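Local coordinates for protein glutathione S-transferase 2 (Onchocerca volvulus, PDB 1TU7) that conjugates glutathione to electrophilic compounds as a homodimeric pi-class transferase and appears to play a central role in the detoxification system of this parasitic nematode, at residues L5-F8 and G12-E15; P16-L21 and F28-I33; D88-G93 and E129-T134; N137-I142 and F172-V177. All coordinates share one frame; numbering follows the deposited sequence.

Contact 1. Residues L5-F8 and G12-E15; sequences LTYF and GLAE. With GSH (glutathione), chain C.
Tyr7 leaves strand 3-8 and lays its whole side chain along Gly12, Leu13 and Ala14. With CG anti to the backbone N (chi1 -167°), the ring points into the turn that leads to helix 15-23. At its root, CB and CG rest on the Ala14 methyl, and the tightest carbon contact follows at Tyr7 CD1, 3.3 Å from Ala14 CB. Farther out, the backbone N of Ala14 lies over one ring face, displaced toward the rim, while Phe8 CD1 stands on the opposite face. CE2 looks toward Leu13 CB and glutathione CB2. At the tip, Tyr7 OH accepts an almost straight hydrogen bond from Leu13 N, 3.0 Å away (N-H...O 171°). Tyr7 OH also lies 3.4 Å from GSH SG2, the hydroxyl-to-thiol approach known from pi-class enzymes. Leu13 CD1 comes within 3.5 Å of GSH SG2, and phenol and leucine together flank the sulfur here. Phe8 offers its edge to glutathione O2. Two residues earlier on the strand, Leu5 CD2 meets Ala14 CB at 4.2 Å. In the sheet, strand 3-8 lies between its parallel neighbour 29-33 and the antiparallel strand 52-55, with Leu5 and Tyr7 also touching Arg18 of helix 15-23.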
loop_
_atom_site.group_PDB
_atom_site.type_symbol
_atom_site.label_atom_id
_atom_site.label_comp_id
_atom_site.label_asym_id
_atom_site.label_seq_id
_atom_site.Cartn_x
_atom_site.Cartn_y
_atom_site.Cartn_z
ATOM N N LEU A 5 -12.545 7.400 -14.035
ATOM C CA LEU A 5 -12.286 6.534 -12.903
ATOM C C LEU A 5 -13.348 5.476 -12.864
ATOM O O LEU A 5 -14.543 5.801 -12.738
ATOM C CB LEU A 5 -12.308 7.338 -11.610
ATOM C CG LEU A 5 -12.001 6.553 -10.336
ATOM C CD1 LEU A 5 -10.521 6.185 -10.269
ATOM C CD2 LEU A 5 -12.407 7.367 -9.133
ATOM N N THR A 6 -12.923 4.226 -12.944
ATOM C CA THR A 6 -13.818 3.079 -12.961
ATOM C C THR A 6 -13.727 2.374 -11.620
ATOM O O THR A 6 -12.645 1.973 -11.191
ATOM C CB THR A 6 -13.445 2.156 -14.112
ATOM O OG1 THR A 6 -13.638 2.872 -15.340
ATOM C CG2 THR A 6 -14.374 0.947 -14.170
ATOM N N TYR A 7 -14.869 2.255 -10.945
ATOM C CA TYR A 7 -14.963 1.544 -9.684
ATOM C C TYR A 7 -16.409 1.115 -9.490
ATOM O O TYR A 7 -17.278 1.432 -10.284
ATOM C CB TYR A 7 -14.516 2.431 -8.506
ATOM C CG TYR A 7 -14.286 1.691 -7.204
ATOM C CD1 TYR A 7 -15.078 1.952 -6.090
ATOM C CD2 TYR A 7 -13.325 0.708 -7.094
ATOM C CE1 TYR A 7 -14.896 1.293 -4.896
ATOM C CE2 TYR A 7 -13.123 0.039 -5.888
ATOM C CZ TYR A 7 -13.905 0.353 -4.783
ATOM O OH TYR A 7 -13.741 -0.281 -3.578
ATOM N N PHE A 8 -16.661 0.375 -8.434
ATOM C CA PHE A 8 -18.033 0.029 -8.089
ATOM C C PHE A 8 -18.782 1.264 -7.598
ATOM O O PHE A 8 -18.202 2.337 -7.333
ATOM C CB PHE A 8 -17.986 -1.097 -7.064
ATOM C CG PHE A 8 -17.285 -2.316 -7.588
ATOM C CD1 PHE A 8 -15.974 -2.614 -7.229
ATOM C CD2 PHE A 8 -17.907 -3.104 -8.548
ATOM C CE1 PHE A 8 -15.305 -3.699 -7.753
ATOM C CE2 PHE A 8 -17.244 -4.198 -9.091
ATOM C CZ PHE A 8 -15.933 -4.507 -8.695
ATOM N N GLY A 12 -15.789 2.977 -0.926
ATOM C CA GLY A 12 -14.701 2.030 -0.961
ATOM C C GLY A 12 -13.340 2.643 -1.212
ATOM O O GLY A 12 -12.999 3.680 -0.660
ATOM N N LEU A 13 -12.547 1.978 -2.039
ATOM C CA LEU A 13 -11.174 2.392 -2.323
ATOM C C LEU A 13 -11.074 3.547 -3.257
ATOM O O LEU A 13 -10.021 4.187 -3.324
ATOM C CB LEU A 13 -10.401 1.223 -2.942
ATOM C CG LEU A 13 -10.253 -0.015 -2.069
ATOM C CD1 LEU A 13 -9.577 -1.093 -2.880
ATOM C CD2 LEU A 13 -9.473 0.297 -0.797
ATOM N N ALA A 14 -12.129 3.821 -4.009
ATOM C CA ALA A 14 -12.117 4.893 -4.997
ATOM C C ALA A 14 -12.302 6.231 -4.361
ATOM O O ALA A 14 -11.911 7.210 -4.971
ATOM C CB ALA A 14 -13.181 4.698 -6.042
ATOM N N GLU A 15 -12.936 6.302 -3.193
ATOM C CA GLU A 15 -13.428 7.588 -2.744
ATOM C C GLU A 15 -12.306 8.599 -2.520
ATOM O O GLU A 15 -12.489 9.774 -2.855
ATOM C CB GLU A 15 -14.338 7.473 -1.544
ATOM C CG GLU A 15 -15.177 8.708 -1.301
ATOM C CD GLU A 15 -16.247 8.918 -2.342
ATOM O OE1 GLU A 15 -16.492 8.034 -3.175
ATOM O OE2 GLU A 15 -16.861 10.005 -2.305
HETATM N N1 GSH C . -4.613 -3.002 -3.702
HETATM C CA1 GSH C . -5.781 -2.737 -4.451
HETATM C C1 GSH C . -5.997 -1.305 -4.708
HETATM O O11 GSH C . -5.664 -0.514 -3.671
HETATM O O12 GSH C . -6.524 -0.707 -5.716
HETATM C CB1 GSH C . -7.037 -3.448 -4.179
HETATM C CG1 GSH C . -8.088 -3.477 -5.257
HETATM C CD1 GSH C . -9.299 -4.283 -4.814
HETATM O OE1 GSH C . -9.209 -5.031 -3.688
HETATM N N2 GSH C . -10.386 -4.200 -5.532
HETATM C CA2 GSH C . -11.642 -4.868 -5.183
HETATM C C2 GSH C . -12.212 -5.463 -6.411
HETATM O O2 GSH C . -11.942 -4.916 -7.648
HETATM C CB2 GSH C . -12.661 -3.866 -4.650
HETATM S SG2 GSH C . -12.246 -3.328 -2.976
HETATM N N3 GSH C . -12.976 -6.538 -6.317
HETATM C CA3 GSH C . -13.529 -7.080 -7.528
HETATM C C3 GSH C . -13.047 -8.474 -7.762
HETATM O O31 GSH C . -11.888 -8.942 -7.346
HETATM O O32 GSH C . -13.911 -9.311 -8.479
#

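Contact 2. Residues P16-L21 and F28-I33; sequences PIRLFL and FIDDRI
Arg18 and Asp30 join helix 15-23 to strand 29-33 by a salt bridge, beside an apolar contact of Leu21 with Phe28; the two elements are the crossover helix and the second strand of the beta-alpha-beta unit of the thioredoxin-like domain. Leu21 supplies the apolar half. Its CD1 sits above the middle of the Phe28 ring in a CH-pi contact, 3.7 Å from the ring centroid and 11° off the normal, while Leu21 CB reaches Phe28 CD1 at 3.6 Å. With CG between the backbone N and the carbonyl carbon (chi1 72°), the ring turns its face to the helix.

One helical turn earlier, Arg18 runs extended from CG to NE and crosses Asp30 at about a right angle. Arg18 NE donates to the syn lone pair of Asp30 OD2 (2.9 Å), with the guanidinium and carboxylate planes 69° apart. The other oxygen, Asp30 OD1, takes NH1 of Arg32 at 2.9 Å, and Arg32 NH1 lies over the centre of the Arg18 guanidinium, 3.2 Å from Arg18 CZ. A water at the guanidinium edge joins Arg18 NH2 to Asp30 OD2. Arg18 is held further by Ile10 O and Glu15 OE1 at NH1 and by Phe8 O at NH2, whereas Arg32 NE binds Ser9 OG. One carboxylate therefore serves two arginines, one at each oxygen; with Glu15 as a second anion, it probably offsets the closeness of their positive charges, and the pairing probably favours the ionised form of Asp30.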
loop_
_atom_site.group_PDB
_atom_site.type_symbol
_atom_site.label_atom_id
_atom_site.label_comp_id
_atom_site.label_asym_id
_atom_site.label_seq_id
_atom_site.Cartn_x
_atom_site.Cartn_y
_atom_site.Cartn_z
ATOM N N PRO A 16 -11.149 8.241 -1.965
ATOM C CA PRO A 16 -10.096 9.260 -1.825
ATOM C C PRO A 16 -9.677 9.837 -3.154
ATOM O O PRO A 16 -9.301 11.022 -3.212
ATOM C CB PRO A 16 -8.970 8.533 -1.133
ATOM C CG PRO A 16 -9.681 7.473 -0.374
ATOM C CD PRO A 16 -10.776 6.976 -1.291
ATOM N N ILE A 17 -9.707 9.019 -4.213
ATOM C CA ILE A 17 -9.382 9.508 -5.562
ATOM C C ILE A 17 -10.468 10.458 -6.063
ATOM O O ILE A 17 -10.192 11.522 -6.600
ATOM C CB ILE A 17 -9.133 8.351 -6.516
ATOM C CG1 ILE A 17 -7.968 7.454 -6.031
ATOM C CG2 ILE A 17 -8.903 8.877 -7.916
ATOM C CD1 ILE A 17 -8.054 6.042 -6.557
ATOM N N ARG A 18 -11.721 10.068 -5.921
ATOM C CA ARG A 18 -12.821 10.962 -6.272
ATOM C C ARG A 18 -12.695 12.280 -5.538
ATOM O O ARG A 18 -12.872 13.339 -6.117
ATOM C CB ARG A 18 -14.146 10.306 -5.930
ATOM C CG ARG A 18 -14.496 9.115 -6.780
ATOM C CD ARG A 18 -15.822 8.563 -6.478
ATOM N NE ARG A 18 -16.144 7.325 -7.193
ATOM C CZ ARG A 18 -16.522 6.207 -6.612
ATOM N NH1 ARG A 18 -16.547 6.087 -5.309
ATOM N NH2 ARG A 18 -16.848 5.160 -7.368
ATOM N N LEU A 19 -12.372 12.238 -4.252
ATOM C CA LEU A 19 -12.262 13.452 -3.457
ATOM C C LEU A 19 -11.144 14.343 -3.987
ATOM O O LEU A 19 -11.308 15.550 -4.054
ATOM C CB LEU A 19 -12.047 13.127 -1.981
ATOM C CG LEU A 19 -13.246 12.501 -1.267
ATOM C CD1 LEU A 19 -12.870 11.781 0.015
ATOM C CD2 LEU A 19 -14.308 13.578 -0.983
ATOM N N PHE A 20 -9.988 13.752 -4.312
ATOM C CA PHE A 20 -8.878 14.480 -4.928
ATOM C C PHE A 20 -9.348 15.238 -6.173
ATOM O O PHE A 20 -9.149 16.432 -6.286
ATOM C CB PHE A 20 -7.741 13.496 -5.237
ATOM C CG PHE A 20 -6.513 14.105 -5.848
ATOM C CD1 PHE A 20 -5.297 13.966 -5.197
ATOM C CD2 PHE A 20 -6.514 14.730 -7.075
ATOM C CE1 PHE A 20 -4.134 14.467 -5.736
ATOM C CE2 PHE A 20 -5.324 15.235 -7.610
ATOM C CZ PHE A 20 -4.143 15.094 -6.927
ATOM N N LEU A 21 -10.005 14.523 -7.080
ATOM C CA LEU A 21 -10.410 15.062 -8.367
ATOM C C LEU A 21 -11.452 16.155 -8.151
ATOM O O LEU A 21 -11.375 17.212 -8.745
ATOM C CB LEU A 21 -10.929 13.932 -9.243
ATOM C CG LEU A 21 -9.915 12.886 -9.666
ATOM C CD1 LEU A 21 -10.588 11.677 -10.208
ATOM C CD2 LEU A 21 -8.958 13.454 -10.721
ATOM N N PHE A 28 -13.843 14.659 -14.443
ATOM C CA PHE A 28 -13.675 13.253 -14.772
ATOM C C PHE A 28 -15.004 12.522 -14.952
ATOM O O PHE A 28 -16.059 12.923 -14.410
ATOM C CB PHE A 28 -12.808 12.544 -13.705
ATOM C CG PHE A 28 -13.503 12.347 -12.373
ATOM C CD1 PHE A 28 -13.672 13.400 -11.494
ATOM C CD2 PHE A 28 -13.945 11.083 -11.997
ATOM C CE1 PHE A 28 -14.294 13.200 -10.267
ATOM C CE2 PHE A 28 -14.575 10.887 -10.776
ATOM C CZ PHE A 28 -14.732 11.953 -9.908
ATOM N N ILE A 29 -14.943 11.424 -15.707
ATOM C CA ILE A 29 -16.054 10.479 -15.796
ATOM C C ILE A 29 -15.987 9.579 -14.581
ATOM O O ILE A 29 -15.008 8.857 -14.397
ATOM C CB ILE A 29 -16.005 9.636 -17.078
ATOM C CG1 ILE A 29 -16.171 10.527 -18.317
ATOM C CG2 ILE A 29 -17.072 8.587 -17.046
ATOM C CD1 ILE A 29 -15.630 9.878 -19.545
ATOM N N ASP A 30 -17.009 9.669 -13.734
ATOM C CA ASP A 30 -17.168 8.784 -12.570
ATOM C C ASP A 30 -17.909 7.548 -13.017
ATOM O O ASP A 30 -19.130 7.552 -13.075
ATOM C CB ASP A 30 -17.854 9.525 -11.411
ATOM C CG ASP A 30 -17.669 8.833 -10.096
ATOM O OD1 ASP A 30 -18.437 9.114 -9.141
ATOM O OD2 ASP A 30 -16.748 8.020 -9.913
ATOM N N ASP A 31 -17.150 6.551 -13.463
ATOM C CA ASP A 31 -17.677 5.360 -14.098
ATOM C C ASP A 31 -17.949 4.302 -13.039
ATOM O O ASP A 31 -17.061 3.564 -12.643
ATOM C CB ASP A 31 -16.661 4.880 -15.152
ATOM C CG ASP A 31 -17.082 3.651 -15.884
ATOM O OD1 ASP A 31 -16.199 2.879 -16.337
ATOM O OD2 ASP A 31 -18.277 3.402 -16.094
ATOM N N ARG A 32 -19.189 4.280 -12.571
ATOM C CA ARG A 32 -19.605 3.437 -11.462
ATOM C C ARG A 32 -20.282 2.207 -12.007
ATOM O O ARG A 32 -21.378 2.323 -12.611
ATOM C CB ARG A 32 -20.560 4.213 -10.578
ATOM C CG ARG A 32 -19.943 5.478 -10.070
ATOM C CD ARG A 32 -20.909 6.425 -9.364
ATOM N NE ARG A 32 -21.132 6.008 -7.987
ATOM C CZ ARG A 32 -20.475 6.483 -6.930
ATOM N NH1 ARG A 32 -19.508 7.370 -7.073
ATOM N NH2 ARG A 32 -20.779 6.036 -5.733
ATOM N N ILE A 33 -19.668 1.049 -11.819
ATOM C CA ILE A 33 -20.210 -0.172 -12.409
ATOM C C ILE A 33 -20.874 -1.080 -11.381
ATOM O O ILE A 33 -20.435 -1.195 -10.235
ATOM C CB ILE A 33 -19.167 -0.926 -13.164
ATOM C CG1 ILE A 33 -18.145 -1.487 -12.203
ATOM C CG2 ILE A 33 -18.492 -0.048 -14.261
ATOM C CD1 ILE A 33 -17.544 -2.789 -12.695
HETATM O O HOH W 1 -16.200 5.342 -10.212
#

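Contact 3. Residues D88-G93 and E129-T134; sequences DMFCEG and EKLLAT
Leu131 is the bump that fills the hollow between Met89 and Phe90, two neighbouring residues on helix 81-107. Leu131 CD1 enters beside the Phe90 ring, 3.5 Å from Phe90 CD1, and also meets the terminal methyl of Met89, with Leu131 CD1 and Met89 CE 4.1 Å apart. The methionine reaches this place by an extended start and a bend at its last torsion (chi3 96°), which turns CE toward helix 109-132. Phe90 and Leu131 run antiparallel alongside each other, and the ring edge fits the dip between Leu131 and Leu132. It faces the backbone there: Phe90 CE1 stands 3.9 Å from Leu132 N, and Phe90 CZ is 4.3 Å from Leu132 CB. Three residues on from Leu131, Thr134 turns back, and Leu131 O accepts from both its N and its OG1, with Thr134 OG1 2.9 Å from Leu131 O. Ile142 and Leu154 of the same chain also touch Phe90. The second subunit brings Phe47 onto Leu131 and Gln46 onto Met89, an arrangement consistent with the lock-and-key dimer contact of pi-class transferases, in which an aromatic side chain of one subunit plugs into a pocket between helices of the other.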
loop_
_atom_site.group_PDB
_atom_site.type_symbol
_atom_site.label_atom_id
_atom_site.label_comp_id
_atom_site.label_asym_id
_atom_site.label_seq_id
_atom_site.Cartn_x
_atom_site.Cartn_y
_atom_site.Cartn_z
ATOM N N ASP A 88 3.330 9.949 2.195
ATOM C CA ASP A 88 3.196 8.541 1.813
ATOM C C ASP A 88 3.067 7.699 3.050
ATOM O O ASP A 88 2.150 6.897 3.198
ATOM C CB ASP A 88 4.425 8.182 0.992
ATOM C CG ASP A 88 4.401 6.845 0.386
ATOM O OD1 ASP A 88 3.441 6.063 0.588
ATOM O OD2 ASP A 88 5.388 6.523 -0.345
ATOM N N MET A 89 3.994 7.904 3.976
ATOM C CA MET A 89 3.969 7.179 5.238
ATOM C C MET A 89 2.601 7.377 5.930
ATOM O O MET A 89 1.995 6.429 6.426
ATOM C CB MET A 89 5.110 7.687 6.117
ATOM C CG MET A 89 5.221 7.008 7.438
ATOM S SD MET A 89 6.518 7.776 8.468
ATOM C CE MET A 89 5.566 8.865 9.424
ATOM N N PHE A 90 2.130 8.612 5.986
ATOM C CA PHE A 90 0.851 8.934 6.616
ATOM C C PHE A 90 -0.297 8.197 5.903
ATOM O O PHE A 90 -1.122 7.538 6.537
ATOM C CB PHE A 90 0.633 10.458 6.596
ATOM C CG PHE A 90 -0.292 10.980 7.677
ATOM C CD1 PHE A 90 0.165 11.892 8.597
ATOM C CD2 PHE A 90 -1.593 10.580 7.776
ATOM C CE1 PHE A 90 -0.620 12.339 9.603
ATOM C CE2 PHE A 90 -2.394 11.069 8.797
ATOM C CZ PHE A 90 -1.889 11.935 9.713
ATOM N N CYS A 91 -0.317 8.293 4.584
ATOM C CA CYS A 91 -1.348 7.674 3.778
ATOM C C CYS A 91 -1.346 6.159 3.965
ATOM O O CYS A 91 -2.402 5.538 4.078
ATOM C CB CYS A 91 -1.175 8.074 2.319
ATOM S SG CYS A 91 -2.665 7.770 1.322
ATOM N N GLU A 92 -0.170 5.567 4.053
ATOM C CA GLU A 92 -0.065 4.137 4.319
ATOM C C GLU A 92 -0.647 3.772 5.679
ATOM O O GLU A 92 -1.274 2.716 5.828
ATOM C CB GLU A 92 1.372 3.644 4.195
ATOM C CG GLU A 92 1.899 3.634 2.764
ATOM C CD GLU A 92 1.167 2.645 1.886
ATOM O OE1 GLU A 92 0.421 3.096 1.010
ATOM O OE2 GLU A 92 1.286 1.427 2.186
ATOM N N GLY A 93 -0.430 4.617 6.680
ATOM C CA GLY A 93 -1.089 4.395 7.956
ATOM C C GLY A 93 -2.591 4.445 7.830
ATOM O O GLY A 93 -3.292 3.669 8.440
ATOM N N GLU A 129 -3.843 11.306 15.609
ATOM C CA GLU A 129 -3.928 12.558 16.323
ATOM C C GLU A 129 -2.504 13.014 16.678
ATOM O O GLU A 129 -2.183 14.203 16.551
ATOM C CB GLU A 129 -4.786 12.358 17.572
ATOM C CG GLU A 129 -4.935 13.576 18.472
ATOM C CD GLU A 129 -5.929 14.596 17.981
ATOM O OE1 GLU A 129 -6.019 15.678 18.602
ATOM O OE2 GLU A 129 -6.654 14.349 17.010
ATOM N N LYS A 130 -1.674 12.083 17.116
ATOM C CA LYS A 130 -0.290 12.348 17.469
ATOM C C LYS A 130 0.549 12.736 16.238
ATOM O O LYS A 130 1.328 13.680 16.278
ATOM C CB LYS A 130 0.332 11.173 18.229
ATOM C CG LYS A 130 1.783 11.358 18.673
ATOM C CD LYS A 130 2.189 10.258 19.636
ATOM C CE LYS A 130 3.581 10.519 20.220
ATOM N NZ LYS A 130 4.031 9.466 21.175
ATOM N N LEU A 131 0.390 11.990 15.155
ATOM C CA LEU A 131 1.238 12.206 13.980
ATOM C C LEU A 131 0.854 13.491 13.286
ATOM O O LEU A 131 1.721 14.238 12.846
ATOM C CB LEU A 131 1.097 11.033 13.032
ATOM C CG LEU A 131 2.268 10.426 12.286
ATOM C CD1 LEU A 131 1.825 9.825 10.925
ATOM C CD2 LEU A 131 3.573 11.173 12.293
ATOM N N LEU A 132 -0.443 13.783 13.214
ATOM C CA LEU A 132 -0.894 14.983 12.531
ATOM C C LEU A 132 -0.247 16.251 13.121
ATOM O O LEU A 132 0.041 17.193 12.379
ATOM C CB LEU A 132 -2.412 15.054 12.565
ATOM C CG LEU A 132 -3.063 16.249 11.891
ATOM C CD1 LEU A 132 -2.773 16.252 10.394
ATOM C CD2 LEU A 132 -4.544 16.197 12.128
ATOM N N ALA A 133 0.016 16.235 14.433
ATOM C CA ALA A 133 0.607 17.363 15.134
ATOM C C ALA A 133 1.978 17.763 14.616
ATOM O O ALA A 133 2.441 18.870 14.869
ATOM C CB ALA A 133 0.718 17.021 16.614
ATOM N N THR A 134 2.645 16.880 13.883
ATOM C CA THR A 134 4.061 17.124 13.590
ATOM C C THR A 134 4.304 18.244 12.603
ATOM O O THR A 134 5.422 18.738 12.525
ATOM C CB THR A 134 4.817 15.876 13.123
ATOM O OG1 THR A 134 4.254 15.400 11.909
ATOM C CG2 THR A 134 4.741 14.704 14.111
#

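Contact 4. Residues N137-I142 and F172-V177; sequences NGRNLI and FPLLKV. Unlike the reference sequence in segment 172-177: Val177 (reference Ala).
The guanidinium of Arg139 spreads over Leu174, whose CD2 methyl lies against the centre of one face, with Leu174 CD2 4.1 Å from Arg139 CZ. The two side chains cross at about a right angle, and the arginine gets there although its first bond leads away from the helix: a bend at chi2 (-134°) folds the chain back across the leucine. Leu174 has its CG anti to the carbonyl carbon (chi1 -60°), which carries both methyls to the backbone of the opposite loop. Leu174 CD2 is 3.6 Å from Gly138 O and 3.9 Å from Asn137 O. Gly138 has positive phi (66°), as has Asn137 before it, and with no side chain it lets the leucine settle against the bare turn. The segment is part of the loop that carries the chain from helix 109-132 to helix 149-164 in the all-helical C-terminal domain, and Leu174 belongs to the first turn of helix 173-183, with Phe172 at the N-cap. The carboxylate of Glu129 binds the backbone N atoms of Leu174 and Leu175 at this helix start, and Ala133 packs on Leu174 as well. No direct hydrogen bond crosses between the loop and the helix. Instead a water donates to both carbonyls, 2.7 Å from Gly138 O and 2.8 Å from Leu174 O.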
loop_
_atom_site.group_PDB
_atom_site.type_symbol
_atom_site.label_atom_id
_atom_site.label_comp_id
_atom_site.label_asym_id
_atom_site.label_seq_id
_atom_site.Cartn_x
_atom_site.Cartn_y
_atom_site.Cartn_z
ATOM N N ASN A 137 1.455 22.210 13.674
ATOM C CA ASN A 137 0.849 21.881 14.963
ATOM C C ASN A 137 -0.374 20.998 14.817
ATOM O O ASN A 137 -1.194 20.891 15.731
ATOM C CB ASN A 137 0.486 23.157 15.717
ATOM C CG ASN A 137 1.692 24.013 15.998
ATOM O OD1 ASN A 137 2.502 23.686 16.836
ATOM N ND2 ASN A 137 1.812 25.123 15.284
ATOM N N GLY A 138 -0.504 20.385 13.645
ATOM C CA GLY A 138 -1.692 19.621 13.323
ATOM C C GLY A 138 -2.978 20.408 13.202
ATOM O O GLY A 138 -4.043 19.826 13.209
ATOM N N ARG A 139 -2.877 21.716 13.031
ATOM C CA ARG A 139 -4.022 22.611 13.084
ATOM C C ARG A 139 -4.542 22.999 11.712
ATOM O O ARG A 139 -5.519 23.740 11.598
ATOM C CB ARG A 139 -3.637 23.878 13.856
ATOM C CG ARG A 139 -3.279 23.553 15.295
ATOM C CD ARG A 139 -3.890 24.462 16.331
ATOM N NE ARG A 139 -3.852 23.861 17.667
ATOM C CZ ARG A 139 -4.909 23.403 18.355
ATOM N NH1 ARG A 139 -6.140 23.429 17.854
ATOM N NH2 ARG A 139 -4.719 22.912 19.574
ATOM N N ASN A 140 -3.907 22.480 10.668
ATOM C CA ASN A 140 -4.348 22.746 9.310
ATOM C C ASN A 140 -4.419 21.422 8.536
ATOM O O ASN A 140 -5.273 20.595 8.828
ATOM C CB ASN A 140 -3.449 23.835 8.681
ATOM C CG ASN A 140 -4.091 24.549 7.483
ATOM O OD1 ASN A 140 -3.552 25.572 6.975
ATOM N ND2 ASN A 140 -5.219 24.079 7.056
ATOM N N LEU A 141 -3.542 21.219 7.575
ATOM C CA LEU A 141 -3.535 19.987 6.783
ATOM C C LEU A 141 -2.323 19.131 7.129
ATOM O O LEU A 141 -1.467 19.496 7.957
ATOM C CB LEU A 141 -3.590 20.317 5.289
ATOM C CG LEU A 141 -4.769 21.232 4.885
ATOM C CD1 LEU A 141 -4.630 21.737 3.441
ATOM C CD2 LEU A 141 -6.081 20.506 5.122
ATOM N N ILE A 142 -2.168 17.978 6.475
ATOM C CA ILE A 142 -1.094 17.080 6.861
ATOM C C ILE A 142 0.281 17.726 6.707
ATOM O O ILE A 142 1.136 17.550 7.557
ATOM C CB ILE A 142 -1.236 15.743 6.105
ATOM C CG1 ILE A 142 -2.388 14.930 6.705
ATOM C CG2 ILE A 142 0.035 14.915 6.159
ATOM C CD1 ILE A 142 -2.825 13.772 5.855
ATOM N N PHE A 172 -10.401 13.423 20.074
ATOM C CA PHE A 172 -9.297 13.690 19.152
ATOM C C PHE A 172 -9.528 15.010 18.444
ATOM O O PHE A 172 -10.032 15.066 17.348
ATOM C CB PHE A 172 -9.176 12.532 18.164
ATOM C CG PHE A 172 -8.982 11.218 18.833
ATOM C CD1 PHE A 172 -9.988 10.268 18.831
ATOM C CD2 PHE A 172 -7.808 10.932 19.518
ATOM C CE1 PHE A 172 -9.810 9.057 19.475
ATOM C CE2 PHE A 172 -7.632 9.731 20.178
ATOM C CZ PHE A 172 -8.627 8.787 20.146
ATOM N N PRO A 173 -9.228 16.108 19.107
ATOM C CA PRO A 173 -9.602 17.421 18.584
ATOM C C PRO A 173 -8.910 17.831 17.286
ATOM O O PRO A 173 -9.521 18.506 16.452
ATOM C CB PRO A 173 -9.256 18.358 19.752
ATOM C CG PRO A 173 -8.248 17.606 20.541
ATOM C CD PRO A 173 -8.564 16.181 20.417
ATOM N N LEU A 174 -7.651 17.461 17.108
ATOM C CA LEU A 174 -6.981 17.785 15.841
ATOM C C LEU A 174 -7.653 17.036 14.681
ATOM O O LEU A 174 -7.903 17.609 13.634
ATOM C CB LEU A 174 -5.499 17.464 15.869
ATOM C CG LEU A 174 -4.657 18.196 16.928
ATOM C CD1 LEU A 174 -3.217 17.720 16.903
ATOM C CD2 LEU A 174 -4.713 19.674 16.718
ATOM N N LEU A 175 -7.992 15.778 14.885
ATOM C CA LEU A 175 -8.678 15.018 13.848
ATOM C C LEU A 175 -10.064 15.533 13.574
ATOM O O LEU A 175 -10.487 15.613 12.423
ATOM C CB LEU A 175 -8.733 13.553 14.204
ATOM C CG LEU A 175 -7.402 12.820 14.275
ATOM C CD1 LEU A 175 -7.597 11.374 14.731
ATOM C CD2 LEU A 175 -6.682 12.870 12.956
ATOM N N LYS A 176 -10.802 15.861 14.633
ATOM C CA LYS A 176 -12.169 16.351 14.490
ATOM C C LYS A 176 -12.151 17.668 13.690
ATOM O O LYS A 176 -12.952 17.821 12.764
ATOM C CB LYS A 176 -12.816 16.547 15.866
ATOM C CG LYS A 176 -14.298 16.957 15.779
ATOM C CD LYS A 176 -14.886 17.236 17.154
ATOM C CE LYS A 176 -16.301 17.743 17.075
ATOM N NZ LYS A 176 -17.226 16.704 16.624
ATOM N N VAL A 177 -11.228 18.571 14.028
ATOM C CA VAL A 177 -11.139 19.861 13.340
ATOM C C VAL A 177 -10.664 19.683 11.894
ATOM O O VAL A 177 -11.160 20.344 10.978
ATOM C CB VAL A 177 -10.216 20.815 14.127
ATOM C CG1 VAL A 177 -9.947 22.092 13.382
ATOM C CG2 VAL A 177 -10.888 21.109 15.441
HETATM O O HOH W 2 -6.717 20.080 13.117
#

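From the N terminus, contact 1 closes the shortest loop, three residues between strand 3-8 and the turn into helix 15-23. Contact 2 follows over six residues, packing that helix against strand 29-33; the two touch through the strand pair, where Leu5 O probably accepts from Asp31 N. After strands 52-55 and 58-61 and helix 63-73 complete the first domain, the chain enters the helical one, where contact 3 closes the widest loop, 35 residues of almost continuous helix, and contact 4 spans 29 more. Glu129 links these last two through the start of helix 173-183. All four run in series, neither nesting nor crossing. Contacts 1 and 2 lie across the chain's centre from contacts 3 and 4, about 23 to 26 Å between contact centres.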